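Local coordinates for FAD-dependent oxidoreductase (Actinomadura kijaniata, PDB 3M9V), which probably acts as a flavin-dependent oxidoreductase of the acyl-CoA dehydrogenase family on a dTDP-linked sugar in the biosynthesis of D-kijanose, at residues A99-M104 against V172-V177; R203-F208 against D231-A236; G218-G223 against L376-Q381; S259-L264 against R338-A343. One frame throughout, in Å; residues are numbered along the deposited sequence.

Interactions 1, 3 and 4 lie in the core of the acyl-CoA dehydrogenase fold, whereas interaction 2 sits at the surface of the middle domain, its centre about 25 Å from the centre of the chain. Interaction 1 is the hub. Its Met174 N probably hydrogen-bonds to Ser222 O of interaction 3, its His103 packs on 259-264 of interaction 4, and its Ala175 O receives Arg203 NH2 of interaction 2, with 2.9 Å between those two atoms. Interaction 1 holds the FMN-site residue Ser173, and its Met104 side chain lies about 9 Å from the bound dTDP. Interaction 4 reaches that nucleotide directly through Ser259. The centres of interactions 2 and 4 are about 33 Å apart.

Interaction 1. Residues A99-M104 against V172-V177; sequences ALALHM and VSMAPV
Ala101 on helix 96-118 and Met174 in the loop after strand 163-172 bring their CA atoms within 5.0 Å, the nearest backbone approach between 99-104 and 172-177. The loop leaves the strand through a type II beta turn from Val172 to Ala175, with Met174 at positive phi, and the turn's corner faces the helix. This is where the helical N-terminal domain of the acyl-CoA dehydrogenase fold meets its middle beta domain, beside the flavin site: Ser173 binds FMN, although no flavin is bound to this chain in the model. The contact is mostly apolar. Ala101 CB rests on Met174 CB at 3.9 Å. From there the Met174 chain runs extended, then bends at its last torsion (chi3 50°), which brings SD to 3.5 Å from Ala101 O and lays CE against Met104 CB. Phe56 of helix 53-61 also packs on Ala101 and Met174. With only an alanine at Met174, Ala101 O and the CB of Met104 would probably lose their cover and a gap would open between helix and turn. Met104 points at the turn, its CG beside its own backbone N (chi1 -65°), which sets CG 4.1 Å from Ser173 CB; the chain is bent at both later torsions. The hydroxyl of Ser173 has its polar partner in Thr224 OG1, while toward the helix that same OG is approached by a methyl group, Leu100 CD2, at 4.1 Å.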
loop_
_atom_site.group_PDB
_atom_site.type_symbol
_atom_site.label_atom_id
_atom_site.label_comp_id
_atom_site.label_asym_id
_atom_site.label_seq_id
_atom_site.Cartn_x
_atom_site.Cartn_y
_atom_site.Cartn_z
ATOM N N ALA A 99 23.908 -11.356 -13.404
ATOM C CA ALA A 99 23.281 -10.396 -14.305
ATOM C C ALA A 99 23.792 -8.978 -14.036
ATOM O O ALA A 99 23.943 -8.211 -14.980
ATOM C CB ALA A 99 21.736 -10.446 -14.171
ATOM N N LEU A 100 23.979 -8.610 -12.774
ATOM C CA LEU A 100 24.296 -7.238 -12.413
ATOM C C LEU A 100 25.718 -6.970 -12.939
ATOM O O LEU A 100 25.984 -5.923 -13.542
ATOM C CB LEU A 100 24.280 -7.076 -10.890
ATOM C CG LEU A 100 24.803 -5.712 -10.394
ATOM C CD1 LEU A 100 23.914 -4.657 -10.983
ATOM C CD2 LEU A 100 24.799 -5.557 -8.863
ATOM N N ALA A 101 26.619 -7.933 -12.728
ATOM C CA ALA A 101 27.957 -7.812 -13.294
ATOM C C ALA A 101 27.929 -7.793 -14.815
ATOM O O ALA A 101 28.577 -6.936 -15.384
ATOM C CB ALA A 101 28.904 -8.909 -12.814
ATOM N N LEU A 102 27.232 -8.731 -15.469
ATOM C CA LEU A 102 27.109 -8.668 -16.920
ATOM C C LEU A 102 26.583 -7.351 -17.498
ATOM O O LEU A 102 27.045 -6.922 -18.556
ATOM C CB LEU A 102 26.255 -9.826 -17.439
ATOM C CG LEU A 102 26.128 -9.966 -18.954
ATOM C CD1 LEU A 102 27.543 -10.264 -19.472
ATOM C CD2 LEU A 102 25.221 -11.166 -19.250
ATOM N N HIS A 103 25.590 -6.740 -16.855
ATOM C CA HIS A 103 25.089 -5.439 -17.284
ATOM C C HIS A 103 26.241 -4.429 -17.450
ATOM O O HIS A 103 26.203 -3.630 -18.386
ATOM C CB HIS A 103 24.102 -4.850 -16.270
ATOM C CG HIS A 103 23.814 -3.397 -16.492
ATOM N ND1 HIS A 103 24.483 -2.387 -15.828
ATOM C CD2 HIS A 103 22.962 -2.784 -17.350
ATOM C CE1 HIS A 103 24.032 -1.211 -16.237
ATOM N NE2 HIS A 103 23.123 -1.427 -17.176
ATOM N N MET A 104 27.248 -4.439 -16.579
ATOM C CA MET A 104 28.318 -3.408 -16.654
ATOM C C MET A 104 29.072 -3.601 -17.979
ATOM O O MET A 104 29.398 -2.651 -18.690
ATOM C CB MET A 104 29.341 -3.601 -15.513
ATOM C CG MET A 104 28.815 -3.395 -14.067
ATOM S SD MET A 104 27.793 -1.915 -13.848
ATOM C CE MET A 104 29.088 -0.696 -14.018
ATOM N N VAL A 172 32.382 -1.184 -7.151
ATOM C CA VAL A 172 32.725 -1.388 -8.564
ATOM C C VAL A 172 32.434 -2.834 -8.932
ATOM O O VAL A 172 33.290 -3.703 -8.735
ATOM C CB VAL A 172 34.222 -1.116 -8.817
ATOM C CG1 VAL A 172 34.514 -1.263 -10.315
ATOM C CG2 VAL A 172 34.578 0.320 -8.337
ATOM N N SER A 173 31.247 -3.112 -9.465
ATOM C CA SER A 173 30.877 -4.497 -9.759
ATOM C C SER A 173 31.737 -5.138 -10.858
ATOM O O SER A 173 32.170 -4.430 -11.772
ATOM C CB SER A 173 29.405 -4.550 -10.211
ATOM O OG SER A 173 28.580 -4.047 -9.172
ATOM N N MET A 174 31.933 -6.452 -10.789
ATOM C CA MET A 174 32.719 -7.174 -11.792
ATOM C C MET A 174 34.227 -6.928 -11.658
ATOM O O MET A 174 35.026 -7.500 -12.411
ATOM C CB MET A 174 32.253 -6.866 -13.231
ATOM C CG MET A 174 32.676 -7.967 -14.228
ATOM S SD MET A 174 31.952 -7.831 -15.866
ATOM C CE MET A 174 32.274 -6.120 -16.288
ATOM N N ALA A 175 34.622 -6.064 -10.724
ATOM C CA ALA A 175 36.038 -5.719 -10.584
ATOM C C ALA A 175 36.993 -6.919 -10.504
ATOM O O ALA A 175 38.117 -6.894 -10.995
ATOM C CB ALA A 175 36.273 -4.735 -9.431
ATOM N N PRO A 176 36.550 -8.022 -9.892
ATOM C CA PRO A 176 37.508 -9.118 -9.769
ATOM C C PRO A 176 38.058 -9.663 -11.090
ATOM O O PRO A 176 39.176 -10.185 -11.097
ATOM C CB PRO A 176 36.704 -10.173 -9.008
ATOM C CG PRO A 176 35.844 -9.301 -8.092
ATOM C CD PRO A 176 35.373 -8.209 -9.021
ATOM N N VAL A 177 37.321 -9.556 -12.191
ATOM C CA VAL A 177 37.844 -10.069 -13.456
ATOM C C VAL A 177 38.120 -8.894 -14.390
ATOM O O VAL A 177 38.379 -9.086 -15.575
ATOM C CB VAL A 177 36.912 -11.142 -14.114
ATOM C CG1 VAL A 177 36.765 -12.373 -13.210
ATOM C CG2 VAL A 177 35.501 -10.609 -14.365
#

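Interaction 2. Residues R203-F208 against D231-A236; sequences RDTPGF and DCPIPA
Thr205 opens the contact by turning its methyl branch toward the strand: CG2 stands 3.6 Å from Cys232 CB and also approaches Pro233 O. Its other branch, OG1, is engaged with Thr202 O, and because that hydroxyl lies beside its own backbone N (chi1 -60°), CG2 is placed on the strand side. Thr205 also begins a type II beta turn that ends at Phe208, closed by the backbone bond Phe208 N to Thr205 O. The turn joins strand 196-202 to strand 208-210 in the beta domain of the acyl-CoA dehydrogenase fold. Pro206 comes next, and its ring lies obliquely across that of Pro233, with CD 3.8 Å from Pro233 CG. Its carbonyl O also faces the strand, and takes a CA-H...O contact from Cys232 CA at 3.4 Å, with an angle of 146° at the hydrogen. Gly207 follows at positive phi, its carbonyl carbon 3.4 Å from Cys232 SG; a beta carbon here would press on that sulfur and on the carbonyl O of Pro206. At Phe208 the backbone enters strand 208-210: CB passes Cys232 SG at 4.1 Å, and the ring leads away to meet Phe181. On the facing strand, Asp231 and Cys232 both lie opposite Leu165 in a G1 beta bulge, and Asp231 makes a salt bridge with Arg156. Across the contact itself, methyl, proline-ring and sulfur atoms pack on one another and on backbone atoms, which implies that its hold rests on close van der Waals fit and a CA-H...O contact rather than on charge.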
loop_
_atom_site.group_PDB
_atom_site.type_symbol
_atom_site.label_atom_id
_atom_site.label_comp_id
_atom_site.label_asym_id
_atom_site.label_seq_id
_atom_site.Cartn_x
_atom_site.Cartn_y
_atom_site.Cartn_z
ATOM N N ARG A 203 44.521 -3.164 -15.573
ATOM C CA ARG A 203 44.736 -3.809 -14.291
ATOM C C ARG A 203 46.211 -3.836 -13.888
ATOM O O ARG A 203 46.542 -3.837 -12.706
ATOM C CB ARG A 203 44.197 -5.240 -14.350
ATOM C CG ARG A 203 44.021 -5.801 -12.959
ATOM C CD ARG A 203 43.494 -7.228 -13.008
ATOM N NE ARG A 203 43.146 -7.619 -11.644
ATOM C CZ ARG A 203 41.909 -7.731 -11.167
ATOM N NH1 ARG A 203 41.761 -8.095 -9.900
ATOM N NH2 ARG A 203 40.846 -7.489 -11.929
ATOM N N ASP A 204 47.117 -3.880 -14.856
ATOM C CA ASP A 204 48.529 -3.972 -14.506
ATOM C C ASP A 204 49.177 -2.594 -14.349
ATOM O O ASP A 204 50.398 -2.509 -14.382
ATOM C CB ASP A 204 49.263 -4.731 -15.619
ATOM C CG ASP A 204 49.001 -4.116 -16.988
ATOM O OD1 ASP A 204 48.482 -4.824 -17.880
ATOM O OD2 ASP A 204 49.274 -2.910 -17.187
ATOM N N THR A 205 48.423 -1.509 -14.213
ATOM C CA THR A 205 49.026 -0.194 -13.984
ATOM C C THR A 205 49.585 -0.084 -12.575
ATOM O O THR A 205 48.955 -0.505 -11.612
ATOM C CB THR A 205 47.945 0.892 -14.153
ATOM O OG1 THR A 205 47.424 0.806 -15.485
ATOM C CG2 THR A 205 48.450 2.303 -13.857
ATOM N N PRO A 206 50.780 0.508 -12.421
ATOM C CA PRO A 206 51.394 0.597 -11.095
ATOM C C PRO A 206 50.550 1.480 -10.169
ATOM O O PRO A 206 49.989 2.479 -10.632
ATOM C CB PRO A 206 52.728 1.314 -11.369
ATOM C CG PRO A 206 52.928 1.255 -12.846
ATOM C CD PRO A 206 51.579 1.157 -13.474
ATOM N N GLY A 207 50.489 1.186 -8.877
ATOM C CA GLY A 207 49.630 1.991 -8.011
ATOM C C GLY A 207 48.158 1.595 -7.946
ATOM O O GLY A 207 47.397 2.135 -7.138
ATOM N N PHE A 208 47.761 0.641 -8.783
ATOM C CA PHE A 208 46.359 0.241 -8.951
ATOM C C PHE A 208 46.088 -1.000 -8.112
ATOM O O PHE A 208 46.727 -2.024 -8.331
ATOM C CB PHE A 208 45.995 -0.078 -10.408
ATOM C CG PHE A 208 44.527 -0.398 -10.591
ATOM C CD1 PHE A 208 43.556 0.548 -10.304
ATOM C CD2 PHE A 208 44.113 -1.657 -10.989
ATOM C CE1 PHE A 208 42.207 0.257 -10.447
ATOM C CE2 PHE A 208 42.771 -1.958 -11.138
ATOM C CZ PHE A 208 41.816 -1.004 -10.858
ATOM N N ASP A 231 48.801 7.310 -7.271
ATOM C CA ASP A 231 49.582 7.887 -8.356
ATOM C C ASP A 231 49.742 6.960 -9.563
ATOM O O ASP A 231 50.884 6.642 -9.924
ATOM C CB ASP A 231 50.986 8.218 -7.823
ATOM C CG ASP A 231 50.995 9.490 -6.983
ATOM O OD1 ASP A 231 50.039 10.288 -7.064
ATOM O OD2 ASP A 231 51.937 9.726 -6.207
ATOM N N CYS A 232 48.635 6.516 -10.160
ATOM C CA CYS A 232 48.707 5.600 -11.295
ATOM C C CYS A 232 49.028 6.431 -12.522
ATOM O O CYS A 232 48.305 7.370 -12.842
ATOM C CB CYS A 232 47.371 4.898 -11.573
ATOM S SG CYS A 232 46.863 3.871 -10.167
ATOM N N PRO A 233 50.108 6.073 -13.225
ATOM C CA PRO A 233 50.455 6.830 -14.420
ATOM C C PRO A 233 49.472 6.512 -15.541
ATOM O O PRO A 233 49.317 5.349 -15.906
ATOM C CB PRO A 233 51.847 6.273 -14.767
ATOM C CG PRO A 233 51.828 4.882 -14.173
ATOM C CD PRO A 233 51.186 5.147 -12.838
ATOM N N ILE A 234 48.810 7.534 -16.067
ATOM C CA ILE A 234 47.937 7.338 -17.215
ATOM C C ILE A 234 48.415 8.224 -18.356
ATOM O O ILE A 234 48.510 9.443 -18.185
ATOM C CB ILE A 234 46.475 7.797 -16.929
ATOM C CG1 ILE A 234 46.030 7.506 -15.487
ATOM C CG2 ILE A 234 45.558 7.296 -18.048
ATOM C CD1 ILE A 234 45.749 6.071 -15.217
ATOM N N PRO A 235 48.666 7.619 -19.522
ATOM C CA PRO A 235 49.047 8.372 -20.708
ATOM C C PRO A 235 47.894 9.216 -21.267
ATOM O O PRO A 235 46.724 8.881 -21.074
ATOM C CB PRO A 235 49.497 7.285 -21.684
ATOM C CG PRO A 235 48.806 6.038 -21.250
ATOM C CD PRO A 235 48.591 6.167 -19.763
ATOM N N ALA A 236 48.215 10.329 -21.924
ATOM C CA ALA A 236 47.210 11.302 -22.365
ATOM C C ALA A 236 46.137 10.707 -23.280
ATOM O O ALA A 236 44.979 11.126 -23.274
ATOM C CB ALA A 236 47.899 12.487 -23.058
#

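Interaction 3. Residues G218-G223 against L376-Q381; sequences GMRASG and LLRDVQ
Asp379 and Met219 cross obliquely, each reaching for the other's backbone. The Asp379 carboxylate lies beside its own backbone N, which carries OD1 over to Met219 N for a 2.8 Å hydrogen bond. The bond is nearly straight, 165° at the hydrogen, yet the N-H meets OD1 from above the carboxylate plane, 44° out of it. In the other direction the Met219 chain, bent at chi2, sends CE to 3.5 Å from Asp379 O. A water adds a second link: it accepts from Arg220 N and donates to Asp379 OD1, so the buried oxygen is held by both a backbone N-H and a water. The contact ties a loop of the middle beta domain to helix 372-379 of the C-terminal domain, two parts of the acyl-CoA dehydrogenase fold, and Tyr367 of a second subunit packs on Met219. Gly218 CA lies 3.9 Å from Arg378 CB; a beta carbon on Gly218 would run into Arg378 O and Asp379 N. Arg220 and Arg378 also cross, their guanidinium planes 67° apart, and Arg220 CD touches Arg378 NH2 at 3.7 Å. Their charges have separate acidic mates, Asp215 for Arg220 and Asp46 for Arg378, while Asp46 O also takes Arg220 NE. In the turn from Met219 to Ser222, Met219 O accepts from Ser222 N and Ser222 OG, the hydroxyl at 2.7 Å, and also from Trp214 NE1.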
loop_
_atom_site.group_PDB
_atom_site.type_symbol
_atom_site.label_atom_id
_atom_site.label_comp_id
_atom_site.label_asym_id
_atom_site.label_seq_id
_atom_site.Cartn_x
_atom_site.Cartn_y
_atom_site.Cartn_z
ATOM N N GLY A 218 22.698 -8.683 -0.078
ATOM C CA GLY A 218 22.515 -9.448 -1.319
ATOM C C GLY A 218 23.522 -9.061 -2.400
ATOM O O GLY A 218 24.461 -8.315 -2.103
ATOM N N MET A 219 23.310 -9.514 -3.641
ATOM C CA MET A 219 24.245 -9.332 -4.763
ATOM C C MET A 219 25.640 -9.785 -4.291
ATOM O O MET A 219 26.672 -9.187 -4.627
ATOM C CB MET A 219 24.281 -7.894 -5.318
ATOM C CG MET A 219 22.961 -7.369 -5.941
ATOM S SD MET A 219 22.354 -8.544 -7.203
ATOM C CE MET A 219 20.878 -7.697 -7.770
ATOM N N ARG A 220 25.646 -10.851 -3.499
ATOM C CA ARG A 220 26.860 -11.235 -2.798
ATOM C C ARG A 220 27.988 -11.676 -3.721
ATOM O O ARG A 220 29.166 -11.526 -3.378
ATOM C CB ARG A 220 26.570 -12.220 -1.659
ATOM C CG ARG A 220 25.947 -11.511 -0.473
ATOM C CD ARG A 220 25.572 -12.516 0.630
ATOM N NE ARG A 220 26.749 -13.271 1.051
ATOM C CZ ARG A 220 27.741 -12.811 1.811
ATOM N NH1 ARG A 220 27.751 -11.575 2.311
ATOM N NH2 ARG A 220 28.753 -13.628 2.077
ATOM N N ALA A 221 27.618 -12.173 -4.894
ATOM C CA ALA A 221 28.593 -12.723 -5.824
ATOM C C ALA A 221 28.981 -11.722 -6.903
ATOM O O ALA A 221 29.663 -12.112 -7.868
ATOM C CB ALA A 221 28.076 -13.998 -6.496
ATOM N N SER A 222 28.567 -10.462 -6.771
ATOM C CA SER A 222 28.683 -9.536 -7.905
ATOM C C SER A 222 30.041 -8.847 -7.969
ATOM O O SER A 222 30.330 -8.085 -8.911
ATOM C CB SER A 222 27.596 -8.445 -7.871
ATOM O OG SER A 222 27.701 -7.690 -6.674
ATOM N N GLY A 223 30.870 -9.112 -6.966
ATOM C CA GLY A 223 32.237 -8.564 -6.958
ATOM C C GLY A 223 32.298 -7.049 -6.853
ATOM O O GLY A 223 33.090 -6.397 -7.552
ATOM N N LEU A 376 16.515 -14.292 -3.068
ATOM C CA LEU A 376 15.837 -13.332 -3.946
ATOM C C LEU A 376 15.352 -12.149 -3.108
ATOM O O LEU A 376 15.454 -10.998 -3.557
ATOM C CB LEU A 376 14.628 -13.997 -4.584
ATOM C CG LEU A 376 15.019 -15.162 -5.513
ATOM C CD1 LEU A 376 13.859 -15.530 -6.433
ATOM C CD2 LEU A 376 16.229 -14.792 -6.373
ATOM N N LEU A 377 14.908 -12.419 -1.880
ATOM C CA LEU A 377 14.523 -11.288 -1.043
ATOM C C LEU A 377 15.688 -10.322 -0.747
ATOM O O LEU A 377 15.515 -9.093 -0.661
ATOM C CB LEU A 377 13.904 -11.779 0.268
ATOM C CG LEU A 377 13.467 -10.649 1.222
ATOM C CD1 LEU A 377 12.158 -9.999 0.734
ATOM C CD2 LEU A 377 13.202 -11.164 2.639
ATOM N N ARG A 378 16.866 -10.888 -0.504
ATOM C CA ARG A 378 18.047 -10.038 -0.378
ATOM C C ARG A 378 18.476 -9.382 -1.683
ATOM O O ARG A 378 18.822 -8.187 -1.669
ATOM C CB ARG A 378 19.202 -10.846 0.219
ATOM C CG ARG A 378 18.798 -11.379 1.598
ATOM C CD ARG A 378 19.967 -12.115 2.311
ATOM N NE ARG A 378 20.081 -13.497 1.860
ATOM C CZ ARG A 378 21.003 -13.924 0.990
ATOM N NH1 ARG A 378 21.078 -15.193 0.630
ATOM N NH2 ARG A 378 21.923 -13.114 0.484
ATOM N N ASP A 379 18.550 -10.149 -2.771
ATOM C CA ASP A 379 19.071 -9.527 -3.995
ATOM C C ASP A 379 18.123 -8.449 -4.520
ATOM O O ASP A 379 18.552 -7.471 -5.146
ATOM C CB ASP A 379 19.245 -10.528 -5.143
ATOM C CG ASP A 379 20.338 -11.521 -4.850
ATOM O OD1 ASP A 379 21.130 -11.281 -3.927
ATOM O OD2 ASP A 379 20.369 -12.550 -5.534
ATOM N N VAL A 380 16.825 -8.645 -4.313
ATOM C CA VAL A 380 15.871 -7.739 -4.973
ATOM C C VAL A 380 15.950 -6.318 -4.398
ATOM O O VAL A 380 15.461 -5.387 -5.049
ATOM C CB VAL A 380 14.394 -8.223 -4.981
ATOM C CG1 VAL A 380 13.764 -7.964 -3.629
ATOM C CG2 VAL A 380 13.559 -7.498 -6.066
ATOM N N GLN A 381 16.572 -6.146 -3.231
ATOM C CA GLN A 381 16.652 -4.837 -2.578
ATOM C C GLN A 381 17.725 -3.936 -3.199
ATOM O O GLN A 381 17.677 -2.725 -2.998
ATOM C CB GLN A 381 16.893 -4.958 -1.064
ATOM C CG GLN A 381 16.013 -5.988 -0.306
ATOM C CD GLN A 381 14.537 -5.614 -0.287
ATOM O OE1 GLN A 381 14.168 -4.443 -0.433
ATOM N NE2 GLN A 381 13.680 -6.623 -0.178
HETATM O O HOH W 1 23.432 -12.529 -3.083
#

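Interaction 4. Residues S259-L264 against R338-A343; sequences SSVSVL and RHFQCA. With TYD (thymidine-5'-diphosphate), chain B.
Part of the C-terminal helical domain of the acyl-CoA dehydrogenase fold, this contact sets Phe340 of helix 329-362 against Ser260, Val261 and Leu264, in the stretch that follows the dTDP-binding end of helix 253-260. The Phe340 ring is the centrepiece. With CG opposite the backbone N across the CA–CB bond (chi1 -178°), it extends from its helix and slides alongside Val261. Val261 CA stands over one face, 3.9 Å from the ring centroid and 20° off the normal, a CH-pi contact, while its CG2 methyl touches Phe340 CD1 at 3.5 Å. Gln341 NE2 lies over the opposite face, toward the rim; that amide nitrogen bonds to Pro388 O. Ser260 CB approaches the far end of the ring obliquely, 3.6 Å from CZ. Leu264 CD1 sits near the ring plane at an edge and also packs on Ala343 CB, at 4.0 Å. Cutting the Phe340 side chain back to an alanine is likely to open a gap between the two segments, taking the aromatic face from Val261 CA and leaving Ser260 CB without its neighbour. On the nucleotide side, Ser259 OG lies 2.7 Å from TYD O2A, a diphosphate oxygen, and is also within hydrogen-bonding reach of Gly255 O; Arg332, Gln256 and Glu115 also hydrogen-bond to dTDP. The helix carrying Phe340 also faces a third subunit, whose Asp301 pairs with Arg338. The chemistry implies that 259-264 and 338-343 are joined by aromatic and aliphatic packing, leaving the polar Ser259, just before the packed residues, placed to meet the diphosphate.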
loop_
_atom_site.group_PDB
_atom_site.type_symbol
_atom_site.label_atom_id
_atom_site.label_comp_id
_atom_site.label_asym_id
_atom_site.label_seq_id
_atom_site.Cartn_x
_atom_site.Cartn_y
_atom_site.Cartn_z
ATOM N N SER A 259 23.844 4.248 -19.889
ATOM C CA SER A 259 24.672 3.492 -18.962
ATOM C C SER A 259 23.956 2.607 -17.954
ATOM O O SER A 259 24.581 1.668 -17.467
ATOM C CB SER A 259 25.500 4.458 -18.095
ATOM O OG SER A 259 26.475 5.023 -18.946
ATOM N N SER A 260 22.719 2.925 -17.566
ATOM C CA SER A 260 22.143 2.260 -16.404
ATOM C C SER A 260 20.745 1.694 -16.568
ATOM O O SER A 260 20.348 0.832 -15.786
ATOM C CB SER A 260 22.047 3.251 -15.234
ATOM O OG SER A 260 23.358 3.422 -14.720
ATOM N N VAL A 261 19.994 2.175 -17.552
ATOM C CA VAL A 261 18.561 1.873 -17.640
ATOM C C VAL A 261 18.238 0.395 -17.876
ATOM O O VAL A 261 17.205 -0.128 -17.414
ATOM C CB VAL A 261 17.811 2.816 -18.634
ATOM C CG1 VAL A 261 18.125 2.431 -20.073
ATOM C CG2 VAL A 261 16.309 2.666 -18.352
ATOM N N SER A 262 19.150 -0.305 -18.548
ATOM C CA SER A 262 18.859 -1.691 -18.862
ATOM C C SER A 262 18.931 -2.627 -17.644
ATOM O O SER A 262 18.414 -3.766 -17.620
ATOM C CB SER A 262 19.607 -2.114 -20.146
ATOM O OG SER A 262 20.967 -2.410 -19.885
ATOM N N VAL A 263 19.603 -2.151 -16.609
ATOM C CA VAL A 263 19.707 -2.891 -15.354
ATOM C C VAL A 263 18.342 -3.138 -14.699
ATOM O O VAL A 263 18.267 -3.966 -13.806
ATOM C CB VAL A 263 20.642 -2.219 -14.315
ATOM C CG1 VAL A 263 19.879 -1.243 -13.460
ATOM C CG2 VAL A 263 21.237 -3.294 -13.407
ATOM N N LEU A 264 17.288 -2.454 -15.152
ATOM C CA LEU A 264 15.937 -2.677 -14.679
ATOM C C LEU A 264 15.532 -4.121 -15.006
ATOM O O LEU A 264 14.766 -4.685 -14.238
ATOM C CB LEU A 264 14.925 -1.712 -15.325
ATOM C CG LEU A 264 15.000 -0.227 -14.906
ATOM C CD1 LEU A 264 13.903 0.704 -15.450
ATOM C CD2 LEU A 264 15.152 -0.069 -13.374
ATOM N N ARG A 338 13.947 11.163 -17.350
ATOM C CA ARG A 338 12.600 11.125 -16.803
ATOM C C ARG A 338 11.921 9.770 -17.063
ATOM O O ARG A 338 11.355 9.194 -16.147
ATOM C CB ARG A 338 11.766 12.241 -17.444
ATOM C CG ARG A 338 10.306 12.239 -16.954
ATOM C CD ARG A 338 10.208 13.028 -15.656
ATOM N NE ARG A 338 8.868 13.482 -15.254
ATOM C CZ ARG A 338 8.300 14.614 -15.654
ATOM N NH1 ARG A 338 8.919 15.406 -16.515
ATOM N NH2 ARG A 338 7.100 14.956 -15.214
ATOM N N HIS A 339 11.946 9.249 -18.283
ATOM C CA HIS A 339 11.500 7.872 -18.482
ATOM C C HIS A 339 12.206 6.886 -17.559
ATOM O O HIS A 339 11.511 6.068 -16.963
ATOM C CB HIS A 339 11.720 7.353 -19.904
ATOM C CG HIS A 339 10.739 7.894 -20.903
ATOM N ND1 HIS A 339 9.486 7.349 -21.090
ATOM C CD2 HIS A 339 10.835 8.932 -21.772
ATOM C CE1 HIS A 339 8.864 8.004 -22.059
ATOM N NE2 HIS A 339 9.653 8.982 -22.473
ATOM N N PHE A 340 13.539 6.946 -17.471
ATOM C CA PHE A 340 14.352 6.076 -16.608
ATOM C C PHE A 340 13.870 6.211 -15.164
ATOM O O PHE A 340 13.539 5.223 -14.493
ATOM C CB PHE A 340 15.848 6.421 -16.755
ATOM C CG PHE A 340 16.819 5.581 -15.953
ATOM C CD1 PHE A 340 16.464 4.372 -15.344
ATOM C CD2 PHE A 340 18.132 6.037 -15.785
ATOM C CE1 PHE A 340 17.403 3.610 -14.615
ATOM C CE2 PHE A 340 19.066 5.324 -15.003
ATOM C CZ PHE A 340 18.695 4.094 -14.421
ATOM N N GLN A 341 13.870 7.433 -14.640
ATOM C CA GLN A 341 13.543 7.562 -13.224
ATOM C C GLN A 341 12.094 7.244 -12.805
ATOM O O GLN A 341 11.861 6.738 -11.706
ATOM C CB GLN A 341 14.047 8.881 -12.639
ATOM C CG GLN A 341 15.556 9.047 -12.929
ATOM C CD GLN A 341 16.394 8.033 -12.158
ATOM O OE1 GLN A 341 16.141 7.775 -10.973
ATOM N NE2 GLN A 341 17.424 7.485 -12.810
ATOM N N CYS A 342 11.121 7.575 -13.643
ATOM C CA CYS A 342 9.731 7.230 -13.362
ATOM C C CYS A 342 9.641 5.705 -13.220
ATOM O O CYS A 342 9.049 5.205 -12.272
ATOM C CB CYS A 342 8.828 7.642 -14.539
ATOM S SG CYS A 342 8.473 9.400 -14.399
ATOM N N ALA A 343 10.221 5.005 -14.185
ATOM C CA ALA A 343 10.167 3.530 -14.209
ATOM C C ALA A 343 10.953 2.895 -13.066
ATOM O O ALA A 343 10.519 1.903 -12.479
ATOM C CB ALA A 343 10.648 2.960 -15.558
HETATM P PA TYD B . 28.284 8.063 -18.240
HETATM O O1A TYD B . 29.690 7.774 -17.751
HETATM O O2A TYD B . 27.089 7.342 -17.641
HETATM O O3A TYD B . 28.023 9.647 -18.189
HETATM P PB TYD B . 28.961 10.511 -17.210
HETATM O O1B TYD B . 29.082 9.644 -15.969
HETATM O O2B TYD B . 28.049 11.709 -17.038
HETATM O O3B TYD B . 30.215 10.708 -18.041
HETATM O "O5'" TYD B . 28.193 7.987 -19.849
HETATM C "C5'" TYD B . 28.886 8.886 -20.712
HETATM C "C4'" TYD B . 28.922 7.996 -21.947
HETATM O "O4'" TYD B . 27.624 7.860 -22.511
HETATM C "C3'" TYD B . 29.830 8.487 -23.059
HETATM O "O3'" TYD B . 30.837 7.474 -23.068
HETATM C "C2'" TYD B . 29.019 8.289 -24.330
HETATM C "C1'" TYD B . 27.692 7.655 -23.924
HETATM N N1 TYD B . 26.566 8.363 -24.549
HETATM C C2 TYD B . 25.628 7.692 -25.216
HETATM O O2 TYD B . 25.722 6.446 -25.320
HETATM N N3 TYD B . 24.605 8.367 -25.786
HETATM C C4 TYD B . 24.506 9.712 -25.677
HETATM O O4 TYD B . 23.547 10.308 -26.211
HETATM C C5 TYD B . 25.476 10.420 -24.989
HETATM C C5M TYD B . 25.464 11.916 -24.823
HETATM C C6 TYD B . 26.514 9.694 -24.421
#